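PDB 1NM2: malonyl CoA:acyl carrier protein malonyltransferase from Streptomyces coelicolor, which probably transfers the malonyl group from malonyl-CoA to the holo acyl carrier protein, a step of fatty acid biosynthesis. Local coordinates for residues Val6-Gly11 and Ile274-Gly279; Ala95-Gly100 and Val256-Cys261; Met138-Gly143 and Val193-Ala198. All coordinates share one frame; numbering follows the deposited sequence.

Contact 1: Val6-Gly11 and Ile274-Gly279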
loop_
_atom_site.group_PDB
_atom_site.type_symbol
_atom_site.label_atom_id
_atom_site.label_comp_id
_atom_site.label_asym_id
_atom_site.label_seq_id
_atom_site.Cartn_x
_atom_site.Cartn_y
_atom_site.Cartn_z
ATOM N N VAL A 6 4.171 -3.405 -8.569
ATOM C CA VAL A 6 3.403 -2.746 -7.519
ATOM C C VAL A 6 3.410 -3.515 -6.196
ATOM O O VAL A 6 3.583 -4.734 -6.167
ATOM C CB VAL A 6 1.927 -2.504 -7.948
ATOM C CG1 VAL A 6 1.880 -1.705 -9.253
ATOM C CG2 VAL A 6 1.191 -3.830 -8.092
ATOM N N ALA A 7 3.233 -2.783 -5.100
ATOM C CA ALA A 7 3.217 -3.372 -3.762
ATOM C C ALA A 7 1.890 -3.037 -3.077
ATOM O O ALA A 7 1.412 -1.904 -3.163
ATOM C CB ALA A 7 4.382 -2.825 -2.943
ATOM N N PRO A 8 1.288 -4.017 -2.376
ATOM C CA PRO A 8 0.012 -3.825 -1.680
ATOM C C PRO A 8 0.065 -3.031 -0.377
ATOM O O PRO A 8 1.138 -2.633 0.093
ATOM C CB PRO A 8 -0.471 -5.254 -1.461
ATOM C CG PRO A 8 0.811 -5.973 -1.177
ATOM C CD PRO A 8 1.775 -5.397 -2.206
ATOM N N GLY A 9 -1.118 -2.806 0.194
ATOM C CA GLY A 9 -1.244 -2.072 1.442
ATOM C C GLY A 9 -1.965 -2.890 2.499
ATOM O O GLY A 9 -2.194 -4.088 2.312
ATOM N N GLN A 10 -2.332 -2.245 3.609
ATOM C CA GLN A 10 -3.018 -2.925 4.707
ATOM C C GLN A 10 -4.250 -3.690 4.261
ATOM O O GLN A 10 -5.026 -3.219 3.423
ATOM C CB GLN A 10 -3.419 -1.935 5.805
ATOM C CG GLN A 10 -2.269 -1.504 6.700
ATOM C CD GLN A 10 -2.747 -0.870 7.992
ATOM O OE1 GLN A 10 -3.487 -1.483 8.762
ATOM N NE2 GLN A 10 -2.324 0.359 8.237
ATOM N N GLY A 11 -4.435 -4.868 4.851
ATOM C CA GLY A 11 -5.565 -5.705 4.497
ATOM C C GLY A 11 -5.098 -6.897 3.687
ATOM O O GLY A 11 -5.731 -7.951 3.696
ATOM N N ILE A 274 3.149 -6.960 -12.038
ATOM C CA ILE A 274 3.470 -7.977 -11.053
ATOM C C ILE A 274 3.307 -7.313 -9.690
ATOM O O ILE A 274 3.878 -6.252 -9.437
ATOM C CB ILE A 274 4.924 -8.481 -11.205
ATOM C CG1 ILE A 274 5.067 -9.275 -12.504
ATOM C CG2 ILE A 274 5.305 -9.348 -10.008
ATOM C CD1 ILE A 274 6.475 -9.757 -12.779
ATOM N N GLU A 275 2.494 -7.917 -8.833
ATOM C CA GLU A 275 2.269 -7.398 -7.490
ATOM C C GLU A 275 3.099 -8.246 -6.523
ATOM O O GLU A 275 2.968 -9.470 -6.494
ATOM C CB GLU A 275 0.778 -7.491 -7.149
ATOM C CG GLU A 275 0.424 -7.182 -5.703
ATOM C CD GLU A 275 -1.066 -7.309 -5.431
ATOM O OE1 GLU A 275 -1.740 -8.108 -6.126
ATOM O OE2 GLU A 275 -1.558 -6.623 -4.515
ATOM N N VAL A 276 3.965 -7.607 -5.743
ATOM C CA VAL A 276 4.801 -8.356 -4.810
ATOM C C VAL A 276 3.985 -8.955 -3.670
ATOM O O VAL A 276 2.789 -8.695 -3.543
ATOM C CB VAL A 276 5.944 -7.472 -4.230
ATOM C CG1 VAL A 276 6.846 -7.004 -5.369
ATOM C CG2 VAL A 276 5.363 -6.266 -3.469
ATOM N N CYS A 277 4.634 -9.771 -2.849
ATOM C CA CYS A 277 3.967 -10.422 -1.730
ATOM C C CYS A 277 3.562 -9.419 -0.655
ATOM O O CYS A 277 4.333 -8.526 -0.304
ATOM C CB CYS A 277 4.894 -11.482 -1.126
ATOM S SG CYS A 277 4.219 -12.324 0.315
ATOM N N PRO A 278 2.344 -9.554 -0.107
ATOM C CA PRO A 278 1.311 -10.554 -0.398
ATOM C C PRO A 278 0.354 -10.035 -1.472
ATOM O O PRO A 278 -0.445 -9.135 -1.219
ATOM C CB PRO A 278 0.636 -10.736 0.954
ATOM C CG PRO A 278 0.637 -9.331 1.488
ATOM C CD PRO A 278 2.021 -8.810 1.127
ATOM N N GLY A 279 0.438 -10.611 -2.667
ATOM C CA GLY A 279 -0.396 -10.160 -3.766
ATOM C C GLY A 279 -1.825 -10.658 -3.814
ATOM O O GLY A 279 -2.237 -11.507 -3.020
#
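Pro-8 lies against the loop Val-276 to Pro-278, and its ring is the apolar centre where the ends of two parallel strands meet. Its CG packs 3.8 Å from CD of Pro-278, the two side chains crossing at an oblique angle, and its CD meets CG2 of Val-276, those two side chains crossing at about a right angle. The same Val-276 methyl, CG2, also reaches CB of Ala-7 at 3.6 Å; chi1 of -62° places this branch between the backbone N and the carbonyl carbon, so that it leans over the neighbouring strand end. On the face shared by Val-6 and Glu-275, CG2 of Val-6 rests on CB of Glu-275 at 3.8 Å. The Glu-275 chain then runs out extended, CG trans to the backbone N (chi1 171°), and brings OE2 to 3.5 Å from CB of Pro-8. This buried carboxylate is held by hydrogen bonds from Gly-280 N and Leu-282 N and one with Thr-283 OG1, at the start of helix 281-289. The strands are joined by Val-6 N to Ile-274 O, 3.0 Å, and by Val-276 N to Val-6 O, 2.9 Å. Strand 3-7 is the middle strand of the parallel sheet of the alpha/beta hydrolase-like core, between strands 93-96 and 272-275, with helix 100-107 touching Ala-7 and Val-276 and helix 57-75 touching Val-276 and Pro-278.

Contact 2: Ala95-Gly100 and Val256-Cys261. With ACY (acetic acid), chain D.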
loop_
_atom_site.group_PDB
_atom_site.type_symbol
_atom_site.label_atom_id
_atom_site.label_comp_id
_atom_site.label_asym_id
_atom_site.label_seq_id
_atom_site.Cartn_x
_atom_site.Cartn_y
_atom_site.Cartn_z
ATOM N N ALA A 95 4.997 1.382 -8.162
ATOM C CA ALA A 95 3.977 2.094 -7.400
ATOM C C ALA A 95 3.429 1.154 -6.328
ATOM O O ALA A 95 3.713 -0.048 -6.338
ATOM C CB ALA A 95 2.857 2.570 -8.324
ATOM N N GLY A 96 2.664 1.702 -5.394
ATOM C CA GLY A 96 2.111 0.875 -4.339
ATOM C C GLY A 96 0.908 1.534 -3.702
ATOM O O GLY A 96 0.709 2.737 -3.853
ATOM N N HIS A 97 0.111 0.747 -2.984
ATOM C CA HIS A 97 -1.086 1.272 -2.340
ATOM C C HIS A 97 -0.820 1.661 -0.884
ATOM O O HIS A 97 -0.633 0.802 -0.030
ATOM C CB HIS A 97 -2.210 0.231 -2.419
ATOM C CG HIS A 97 -3.581 0.813 -2.262
ATOM N ND1 HIS A 97 -4.071 1.250 -1.050
ATOM C CD2 HIS A 97 -4.550 1.062 -3.173
ATOM C CE1 HIS A 97 -5.286 1.743 -1.223
ATOM N NE2 HIS A 97 -5.599 1.641 -2.503
ATOM N N SER A 98 -0.804 2.966 -0.628
ATOM C CA SER A 98 -0.563 3.519 0.705
ATOM C C SER A 98 0.788 3.069 1.273
ATOM O O SER A 98 1.821 3.633 0.922
ATOM C CB SER A 98 -1.697 3.128 1.656
ATOM O OG SER A 98 -1.673 3.951 2.813
ATOM N N VAL A 99 0.790 2.067 2.148
ATOM C CA VAL A 99 2.052 1.585 2.714
ATOM C C VAL A 99 2.924 1.033 1.586
ATOM O O VAL A 99 4.155 1.069 1.658
ATOM C CB VAL A 99 1.845 0.449 3.757
ATOM C CG1 VAL A 99 0.871 0.888 4.824
ATOM C CG2 VAL A 99 1.360 -0.811 3.072
ATOM N N GLY A 100 2.273 0.526 0.544
ATOM C CA GLY A 100 3.002 -0.023 -0.588
ATOM C C GLY A 100 3.861 1.017 -1.285
ATOM O O GLY A 100 4.758 0.671 -2.058
ATOM N N VAL A 256 -6.054 8.290 -1.222
ATOM C CA VAL A 256 -5.238 7.425 -2.071
ATOM C C VAL A 256 -5.905 7.360 -3.447
ATOM O O VAL A 256 -6.961 6.746 -3.604
ATOM C CB VAL A 256 -5.142 5.983 -1.505
ATOM C CG1 VAL A 256 -4.451 5.075 -2.511
ATOM C CG2 VAL A 256 -4.369 5.980 -0.180
ATOM N N ARG A 257 -5.297 7.999 -4.440
ATOM C CA ARG A 257 -5.862 7.983 -5.780
ATOM C C ARG A 257 -5.245 6.873 -6.614
ATOM O O ARG A 257 -4.506 7.134 -7.567
ATOM C CB ARG A 257 -5.655 9.336 -6.471
ATOM C CG ARG A 257 -6.451 10.470 -5.824
ATOM C CD ARG A 257 -7.935 10.118 -5.755
ATOM N NE ARG A 257 -8.516 9.946 -7.083
ATOM C CZ ARG A 257 -8.781 10.945 -7.921
ATOM N NH1 ARG A 257 -9.308 10.694 -9.116
ATOM N NH2 ARG A 257 -8.535 12.198 -7.561
ATOM N N TRP A 258 -5.550 5.634 -6.247
ATOM C CA TRP A 258 -5.022 4.486 -6.974
ATOM C C TRP A 258 -5.619 4.464 -8.377
ATOM O O TRP A 258 -5.015 3.932 -9.312
ATOM C CB TRP A 258 -5.347 3.179 -6.246
ATOM C CG TRP A 258 -4.644 2.005 -6.863
ATOM C CD1 TRP A 258 -5.213 0.959 -7.536
ATOM C CD2 TRP A 258 -3.231 1.799 -6.921
ATOM N NE1 TRP A 258 -4.236 0.113 -8.015
ATOM C CE2 TRP A 258 -3.010 0.604 -7.648
ATOM C CE3 TRP A 258 -2.126 2.509 -6.431
ATOM C CZ2 TRP A 258 -1.727 0.103 -7.896
ATOM C CZ3 TRP A 258 -0.849 2.013 -6.678
ATOM C CH2 TRP A 258 -0.662 0.817 -7.405
ATOM N N ASP A 259 -6.804 5.056 -8.521
ATOM C CA ASP A 259 -7.458 5.126 -9.821
ATOM C C ASP A 259 -6.555 5.868 -10.813
ATOM O O ASP A 259 -6.350 5.425 -11.949
ATOM C CB ASP A 259 -8.807 5.858 -9.709
ATOM C CG ASP A 259 -8.663 7.296 -9.236
ATOM O OD1 ASP A 259 -9.348 8.174 -9.806
ATOM O OD2 ASP A 259 -7.880 7.555 -8.292
ATOM N N LEU A 260 -6.009 6.996 -10.373
ATOM C CA LEU A 260 -5.134 7.801 -11.216
ATOM C C LEU A 260 -3.801 7.110 -11.476
ATOM O O LEU A 260 -3.177 7.321 -12.511
ATOM C CB LEU A 260 -4.900 9.170 -10.574
ATOM C CG LEU A 260 -6.184 10.002 -10.460
ATOM C CD1 LEU A 260 -5.892 11.338 -9.793
ATOM C CD2 LEU A 260 -6.769 10.202 -11.851
ATOM N N CYS A 261 -3.356 6.295 -10.528
ATOM C CA CYS A 261 -2.106 5.582 -10.712
ATOM C C CYS A 261 -2.276 4.606 -11.881
ATOM O O CYS A 261 -1.389 4.480 -12.727
ATOM C CB CYS A 261 -1.723 4.837 -9.430
ATOM S SG CYS A 261 -1.196 5.934 -8.085
HETATM C C ACY D . -2.920 2.798 5.400
HETATM O O ACY D . -2.824 1.833 6.266
HETATM O OXT ACY D . -2.065 3.720 5.173
HETATM C CH3 ACY D . -4.209 2.770 4.594
#
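The imidazole of His-97 has CG1 of Val-256 over one face, 3.8 Å from the ring centroid, while its CD2 approaches the Trp-258 indole obliquely, 3.8 Å from CG of Trp-258. The two aromatic planes are inclined at 51°. Cys-261 CB, three residues on, lies over a face of the indole, toward its rim. Farther along the indole, CZ3 comes to 3.3 Å from Gly-96 O and CH2 to 4.0 Å from Ala-95 CB. With chi1 of -172° the indole extends trans to the backbone N, carrying its six-membered ring to strand 93-96. Asn-164 OD1 is hydrogen-bonded to His-97 NE2, helping to fix the ring.

Gly-96, Ser-98 and Gly-100, in the tight turn from strand 93-96 into helix 100-107, fit a nucleophile elbow; Ser-98 takes a positive phi (58°), a strained conformation, as second residue of the type II' turn from His-97 to Gly-100. Its OG hydrogen-bonds OXT of the malonyl-mimicking acetate at 2.4 Å, so short that the exact length is doubtful, and also His-202 NE2; Arg-123 bonds to both the hydroxyl and the acetate. CB of Ser-98 is also 4.3 Å from CG2 of Val-256. Within 256-261, Arg-257 clasps Asp-259 side-on, NH1 to OD1 at 2.6 Å.

Contact 3: Met138-Gly143 and Val193-Ala198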
loop_
_atom_site.group_PDB
_atom_site.type_symbol
_atom_site.label_atom_id
_atom_site.label_comp_id
_atom_site.label_asym_id
_atom_site.label_seq_id
_atom_site.Cartn_x
_atom_site.Cartn_y
_atom_site.Cartn_z
ATOM N N MET A 138 -13.005 3.707 8.571
ATOM C CA MET A 138 -13.140 3.707 7.115
ATOM C C MET A 138 -14.146 2.632 6.740
ATOM O O MET A 138 -14.206 1.581 7.383
ATOM C CB MET A 138 -11.803 3.380 6.436
ATOM C CG MET A 138 -10.636 4.253 6.839
ATOM S SD MET A 138 -9.063 3.633 6.157
ATOM C CE MET A 138 -9.056 4.423 4.568
ATOM N N SER A 139 -14.932 2.894 5.701
ATOM C CA SER A 139 -15.921 1.931 5.231
ATOM C C SER A 139 -15.963 1.946 3.714
ATOM O O SER A 139 -15.927 3.007 3.099
ATOM C CB SER A 139 -17.309 2.262 5.785
ATOM O OG SER A 139 -17.339 2.155 7.197
ATOM N N ALA A 140 -16.025 0.763 3.113
ATOM C CA ALA A 140 -16.086 0.654 1.663
ATOM C C ALA A 140 -17.541 0.727 1.224
ATOM O O ALA A 140 -18.436 0.247 1.931
ATOM C CB ALA A 140 -15.470 -0.663 1.206
ATOM N N LEU A 141 -17.773 1.345 0.070
ATOM C CA LEU A 141 -19.116 1.463 -0.483
ATOM C C LEU A 141 -19.239 0.443 -1.608
ATOM O O LEU A 141 -18.501 0.509 -2.589
ATOM C CB LEU A 141 -19.351 2.871 -1.036
ATOM C CG LEU A 141 -19.672 4.013 -0.065
ATOM C CD1 LEU A 141 -18.603 4.140 0.996
ATOM C CD2 LEU A 141 -19.791 5.307 -0.855
ATOM N N LEU A 142 -20.169 -0.496 -1.471
ATOM C CA LEU A 142 -20.353 -1.525 -2.491
ATOM C C LEU A 142 -21.522 -1.184 -3.409
ATOM O O LEU A 142 -22.678 -1.186 -2.991
ATOM C CB LEU A 142 -20.577 -2.887 -1.825
ATOM C CG LEU A 142 -19.555 -3.251 -0.741
ATOM C CD1 LEU A 142 -19.858 -4.640 -0.202
ATOM C CD2 LEU A 142 -18.141 -3.192 -1.311
ATOM N N GLY A 143 -21.206 -0.892 -4.665
ATOM C CA GLY A 143 -22.229 -0.530 -5.628
ATOM C C GLY A 143 -22.333 0.979 -5.743
ATOM O O GLY A 143 -21.627 1.708 -5.046
ATOM N N VAL A 193 -19.567 -1.169 4.104
ATOM C CA VAL A 193 -18.808 -2.100 4.924
ATOM C C VAL A 193 -17.605 -1.503 5.635
ATOM O O VAL A 193 -16.660 -1.034 5.000
ATOM C CB VAL A 193 -18.333 -3.298 4.074
ATOM C CG1 VAL A 193 -17.705 -4.361 4.967
ATOM C CG2 VAL A 193 -19.506 -3.866 3.296
ATOM N N PRO A 194 -17.627 -1.517 6.974
ATOM C CA PRO A 194 -16.514 -0.971 7.755
ATOM C C PRO A 194 -15.249 -1.806 7.579
ATOM O O PRO A 194 -15.296 -3.035 7.617
ATOM C CB PRO A 194 -17.051 -0.991 9.189
ATOM C CG PRO A 194 -18.026 -2.124 9.180
ATOM C CD PRO A 194 -18.727 -1.953 7.853
ATOM N N LEU A 195 -14.127 -1.126 7.369
ATOM C CA LEU A 195 -12.838 -1.781 7.180
ATOM C C LEU A 195 -12.177 -2.085 8.519
ATOM O O LEU A 195 -12.459 -1.430 9.526
ATOM C CB LEU A 195 -11.906 -0.897 6.341
ATOM C CG LEU A 195 -12.140 -0.833 4.827
ATOM C CD1 LEU A 195 -13.540 -0.348 4.526
ATOM C CD2 LEU A 195 -11.119 0.099 4.199
ATOM N N LYS A 196 -11.292 -3.079 8.521
ATOM C CA LYS A 196 -10.594 -3.473 9.739
ATOM C C LYS A 196 -9.376 -2.578 9.972
ATOM O O LYS A 196 -8.230 -3.018 9.854
ATOM C CB LYS A 196 -10.165 -4.943 9.646
ATOM C CG LYS A 196 -11.305 -5.900 9.292
ATOM C CD LYS A 196 -10.815 -7.336 9.176
ATOM C CE LYS A 196 -11.922 -8.276 8.711
ATOM N NZ LYS A 196 -13.076 -8.335 9.654
ATOM N N VAL A 197 -9.637 -1.317 10.300
ATOM C CA VAL A 197 -8.575 -0.352 10.550
ATOM C C VAL A 197 -8.863 0.414 11.833
ATOM O O VAL A 197 -10.015 0.530 12.253
ATOM C CB VAL A 197 -8.438 0.666 9.390
ATOM C CG1 VAL A 197 -8.076 -0.058 8.104
ATOM C CG2 VAL A 197 -9.742 1.439 9.213
ATOM N N ALA A 198 -7.807 0.956 12.430
ATOM C CA ALA A 198 -7.908 1.701 13.677
ATOM C C ALA A 198 -8.586 3.061 13.555
ATOM O O ALA A 198 -9.167 3.556 14.524
ATOM C CB ALA A 198 -6.506 1.877 14.285
HETATM O O HOH W 1 -13.342 1.176 10.438
#
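Met-138 to Ala-140 and Val-193 to Leu-195 run antiparallel, with Ala-140 and Val-193 a hydrogen-bonded pair, joined by Ala-140 N to Val-193 O at 2.7 Å and Val-193 N to Ala-140 O at 2.8 Å. Strand 189-194 is outermost in the mixed sheet within this chain, at the edge of the small, ferredoxin-like subdomain known in this acyltransferase family, and strand 136-143 pairs on its other side with 168-172. Ser-139 and Pro-194 form the next, non-hydrogen-bonded pair, their side chains on one face, where OG of Ser-139 comes 3.7 Å from CB of Pro-194. Val-193 and Ala-140 lie on the other face. CD1 of Leu-142 touches CG2 of Val-193 at 3.6 Å. Leu-195 folds back over the strand: its CD1 packs 3.9 Å from CB of Ala-140 and its CD2 meets CB of Met-138. The Met-138 chain sets out trans to its carbonyl carbon (chi1 -54°) and crosses Val-197 at about a right angle, with both CG and SD 3.8 Å from CG2 of that valine. Phe-201 and strand 168-172 also touch Met-138. Leu-195 N reaches Met-138 O at 2.7 Å, and water 1 accepts from Met-138 N while probably donating to Leu-195 O.

Contacts 1 and 2 meet directly in the parallel sheet: strands 3-7 and 93-96 are neighbours, with Ala-7 N 3.0 Å from Ala-95 O and Ala-7 O 3.0 Å from His-97 N, placing contact 1 alongside the turn that carries Ser-98. The two centres are about 11 Å apart. Contact 3 belongs to the mixed sheet, its centre about 17 Å from that of contact 2 and about 19 Å from that of contact 1. Strand 256-257, at the other border of that sheet, gives contact 2 a part in both sheets. The acetate at Ser-98 locates the active site; the Met-138 side chain lies about 5 Å from a bound acetate, those of Pro-8 and His-97 about 4 Å from others.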